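Local coordinates for malate dehydrogenase (Porphyromonas gingivalis, PDB 3FI9), which probably catalyses the NAD-dependent interconversion of malate and oxaloacetate, at residues D96-N101 with A129-L134. Sequence-based numbering, arbitrary orientation.
Sequences DLLKGN and ADITGL
Thr132 and Ile131 meet Asn101 and Leu98 where two helices of the Rossmann-type NAD-binding domain pack together. Residues 96-101 lie in the early turns of helix 94-115. Residues 129-134 form the first turns of helix 129-140. Strand 121-124, from the parallel part of the sheet, comes between the two helices in the chain. The contact is small, mostly apolar and largely buried, and no hydrogen bond crosses it.

The methyl CG2 of Thr132 makes the closest approach. It lies 3.9 Å from the backbone O of Asn101 and 4.0 Å from Asn101 CB. The methyl meets the backbone carbonyl and the CB of the asparagine, not its amide. Beside this pair, Leu98 reaches across with one branch, and its CD1 comes to 4.3 Å from Ile131 CG1. All three are loose van der Waals contacts. The CA atoms of Asn101 and Thr132 are 6.7 Å apart.

Ile131 also touches Ala102, and Thr132 touches Ala105, both further along helix 94-115. Helix 297-319 packs against the same region, with Leu313 on Ile131 and Glu316 on Leu98.

Thr132 has chi1 57°, which turns the methyl outward to Asn101, opposite its own carbonyl carbon, and brings OG1 back over the start of the helix. OG1 is hydrogen-bonded with Phe126 O, and more weakly with Pro128 O, which ties the helix start to the preceding loop. Phe126 and Asn101 are both predicted to bind NAD, so the contact lies beside the probable cofactor site. The Asn101 amide turns back along its own helix, where ND2 makes a weak, bent hydrogen bond of 2.8 Å to Leu97 O, with an angle of 124° at the hydrogen.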
ATOM      1  N   ASP A  96     -25.195   2.582 -20.819  1.00 43.59           N
ATOM      2  CA  ASP A  96     -24.879   1.192 -20.517  1.00 43.14           C
ATOM      3  C   ASP A  96     -23.974   1.017 -19.272  1.00 41.81           C
ATOM      4  O   ASP A  96     -24.215   0.151 -18.427  1.00 41.63           O
ATOM      5  CB  ASP A  96     -24.316   0.485 -21.759  1.00 43.86           C
ATOM      6  CG  ASP A  96     -25.417   0.058 -22.747  1.00 46.42           C
ATOM      7  OD1 ASP A  96     -25.367  -1.089 -23.240  1.00 48.55           O
ATOM      8  OD2 ASP A  96     -26.351   0.852 -23.010  1.00 49.54           O
ATOM      9  N   LEU A  97     -22.945   1.843 -19.156  1.00 40.62           N
ATOM     10  CA  LEU A  97     -22.114   1.859 -17.949  1.00 39.31           C
ATOM     11  C   LEU A  97     -22.930   2.267 -16.718  1.00 37.49           C
ATOM     12  O   LEU A  97     -22.749   1.723 -15.629  1.00 36.12           O
ATOM     13  CB  LEU A  97     -20.972   2.852 -18.108  1.00 40.14           C
ATOM     14  CG  LEU A  97     -19.641   2.431 -18.718  1.00 42.32           C
ATOM     15  CD1 LEU A  97     -18.713   3.600 -18.512  1.00 44.18           C
ATOM     16  CD2 LEU A  97     -19.094   1.190 -18.028  1.00 42.39           C
ATOM     17  N   LEU A  98     -23.812   3.244 -16.912  1.00 35.01           N
ATOM     18  CA  LEU A  98     -24.658   3.750 -15.851  1.00 33.40           C
ATOM     19  C   LEU A  98     -25.559   2.643 -15.322  1.00 31.87           C
ATOM     20  O   LEU A  98     -25.594   2.368 -14.124  1.00 31.19           O
ATOM     21  CB  LEU A  98     -25.519   4.890 -16.389  1.00 33.17           C
ATOM     22  CG  LEU A  98     -26.615   5.417 -15.460  1.00 34.47           C
ATOM     23  CD1 LEU A  98     -26.018   5.897 -14.148  1.00 31.92           C
ATOM     24  CD2 LEU A  98     -27.406   6.531 -16.182  1.00 33.13           C
ATOM     25  N   LYS A  99     -26.274   2.008 -16.238  1.00 30.79           N
ATOM     26  CA  LYS A  99     -27.146   0.890 -15.921  1.00 30.05           C
ATOM     27  C   LYS A  99     -26.363  -0.286 -15.338  1.00 28.78           C
ATOM     28  O   LYS A  99     -26.793  -0.914 -14.368  1.00 28.23           O
ATOM     29  CB  LYS A  99     -27.892   0.429 -17.193  1.00 30.06           C
ATOM     30  CG  LYS A  99     -28.992  -0.597 -16.922  1.00 32.46           C
ATOM     31  CD  LYS A  99     -29.857  -0.791 -18.163  1.00 37.51           C
ATOM     32  CE  LYS A  99     -31.088  -1.634 -17.837  1.00 41.36           C
ATOM     33  NZ  LYS A  99     -30.749  -2.843 -17.025  1.00 41.80           N
ATOM     34  N   GLY A 100     -25.222  -0.590 -15.949  1.00 27.07           N
ATOM     35  CA  GLY A 100     -24.387  -1.678 -15.485  1.00 25.74           C
ATOM     36  C   GLY A 100     -23.931  -1.467 -14.053  1.00 24.38           C
ATOM     37  O   GLY A 100     -24.032  -2.374 -13.212  1.00 23.92           O
ATOM     38  N   ASN A 101     -23.460  -0.266 -13.741  1.00 23.87           N
ATOM     39  CA  ASN A 101     -23.028  -0.008 -12.356  1.00 23.73           C
ATOM     40  C   ASN A 101     -24.193   0.120 -11.376  1.00 23.44           C
ATOM     41  O   ASN A 101     -24.082  -0.285 -10.195  1.00 22.72           O
ATOM     42  CB  ASN A 101     -22.154   1.249 -12.284  1.00 23.70           C
ATOM     43  CG  ASN A 101     -20.805   1.013 -12.850  1.00 26.57           C
ATOM     44  OD1 ASN A 101     -20.033   0.227 -12.306  1.00 27.14           O
ATOM     45  ND2 ASN A 101     -20.506   1.669 -13.968  1.00 27.51           N
ATOM     46  N   ALA A 129     -20.599   7.379  -8.056  1.00 24.89           N
ATOM     47  CA  ALA A 129     -20.896   7.108  -6.628  1.00 25.01           C
ATOM     48  C   ALA A 129     -22.184   7.705  -6.059  1.00 24.64           C
ATOM     49  O   ALA A 129     -22.784   7.120  -5.151  1.00 23.90           O
ATOM     50  CB  ALA A 129     -19.660   7.436  -5.709  1.00 24.95           C
ATOM     51  N   ASP A 130     -22.654   8.831  -6.606  1.00 25.51           N
ATOM     52  CA  ASP A 130     -23.980   9.348  -6.197  1.00 26.26           C
ATOM     53  C   ASP A 130     -25.108   8.358  -6.488  1.00 24.85           C
ATOM     54  O   ASP A 130     -26.110   8.331  -5.786  1.00 25.57           O
ATOM     55  CB  ASP A 130     -24.339  10.697  -6.857  1.00 27.04           C
ATOM     56  CG  ASP A 130     -24.107  10.694  -8.358  1.00 30.92           C
ATOM     57  OD1 ASP A 130     -22.945  10.470  -8.759  1.00 33.58           O
ATOM     58  OD2 ASP A 130     -25.073  10.941  -9.135  1.00 34.66           O
ATOM     59  N   ILE A 131     -24.965   7.586  -7.551  1.00 23.84           N
ATOM     60  CA  ILE A 131     -26.001   6.635  -7.932  1.00 22.02           C
ATOM     61  C   ILE A 131     -25.713   5.346  -7.223  1.00 21.00           C
ATOM     62  O   ILE A 131     -26.582   4.798  -6.554  1.00 21.28           O
ATOM     63  CB  ILE A 131     -26.040   6.361  -9.438  1.00 22.70           C
ATOM     64  CG1 ILE A 131     -26.602   7.563 -10.215  1.00 21.59           C
ATOM     65  CG2 ILE A 131     -26.886   5.088  -9.741  1.00 20.91           C
ATOM     66  CD1 ILE A 131     -27.981   8.018  -9.779  1.00 24.15           C
ATOM     67  N   THR A 132     -24.478   4.856  -7.343  1.00 20.29           N
ATOM     68  CA  THR A 132     -24.149   3.539  -6.774  1.00 18.37           C
ATOM     69  C   THR A 132     -24.337   3.491  -5.275  1.00 18.91           C
ATOM     70  O   THR A 132     -24.868   2.515  -4.706  1.00 18.03           O
ATOM     71  CB  THR A 132     -22.717   3.098  -7.152  1.00 19.71           C
ATOM     72  OG1 THR A 132     -21.767   4.094  -6.718  1.00 17.09           O
ATOM     73  CG2 THR A 132     -22.612   2.948  -8.664  1.00 20.53           C
ATOM     74  N   GLY A 133     -23.879   4.540  -4.601  1.00 17.43           N
ATOM     75  CA  GLY A 133     -24.109   4.620  -3.199  1.00 18.33           C
ATOM     76  C   GLY A 133     -25.594   4.682  -2.854  1.00 17.88           C
ATOM     77  O   GLY A 133     -26.024   4.055  -1.868  1.00 17.33           O
ATOM     78  N   LEU A 134     -26.388   5.437  -3.621  1.00 17.27           N
ATOM     79  CA  LEU A 134     -27.835   5.565  -3.252  1.00 17.37           C
ATOM     80  C   LEU A 134     -28.591   4.247  -3.516  1.00 17.31           C
ATOM     81  O   LEU A 134     -29.442   3.812  -2.731  1.00 18.39           O
ATOM     82  CB  LEU A 134     -28.473   6.715  -4.048  1.00 18.34           C
ATOM     83  CG  LEU A 134     -29.982   6.949  -3.962  1.00 18.36           C
ATOM     84  CD1 LEU A 134     -30.370   7.284  -2.550  1.00 18.38           C
ATOM     85  CD2 LEU A 134     -30.399   8.121  -4.903  1.00 18.42           C
TER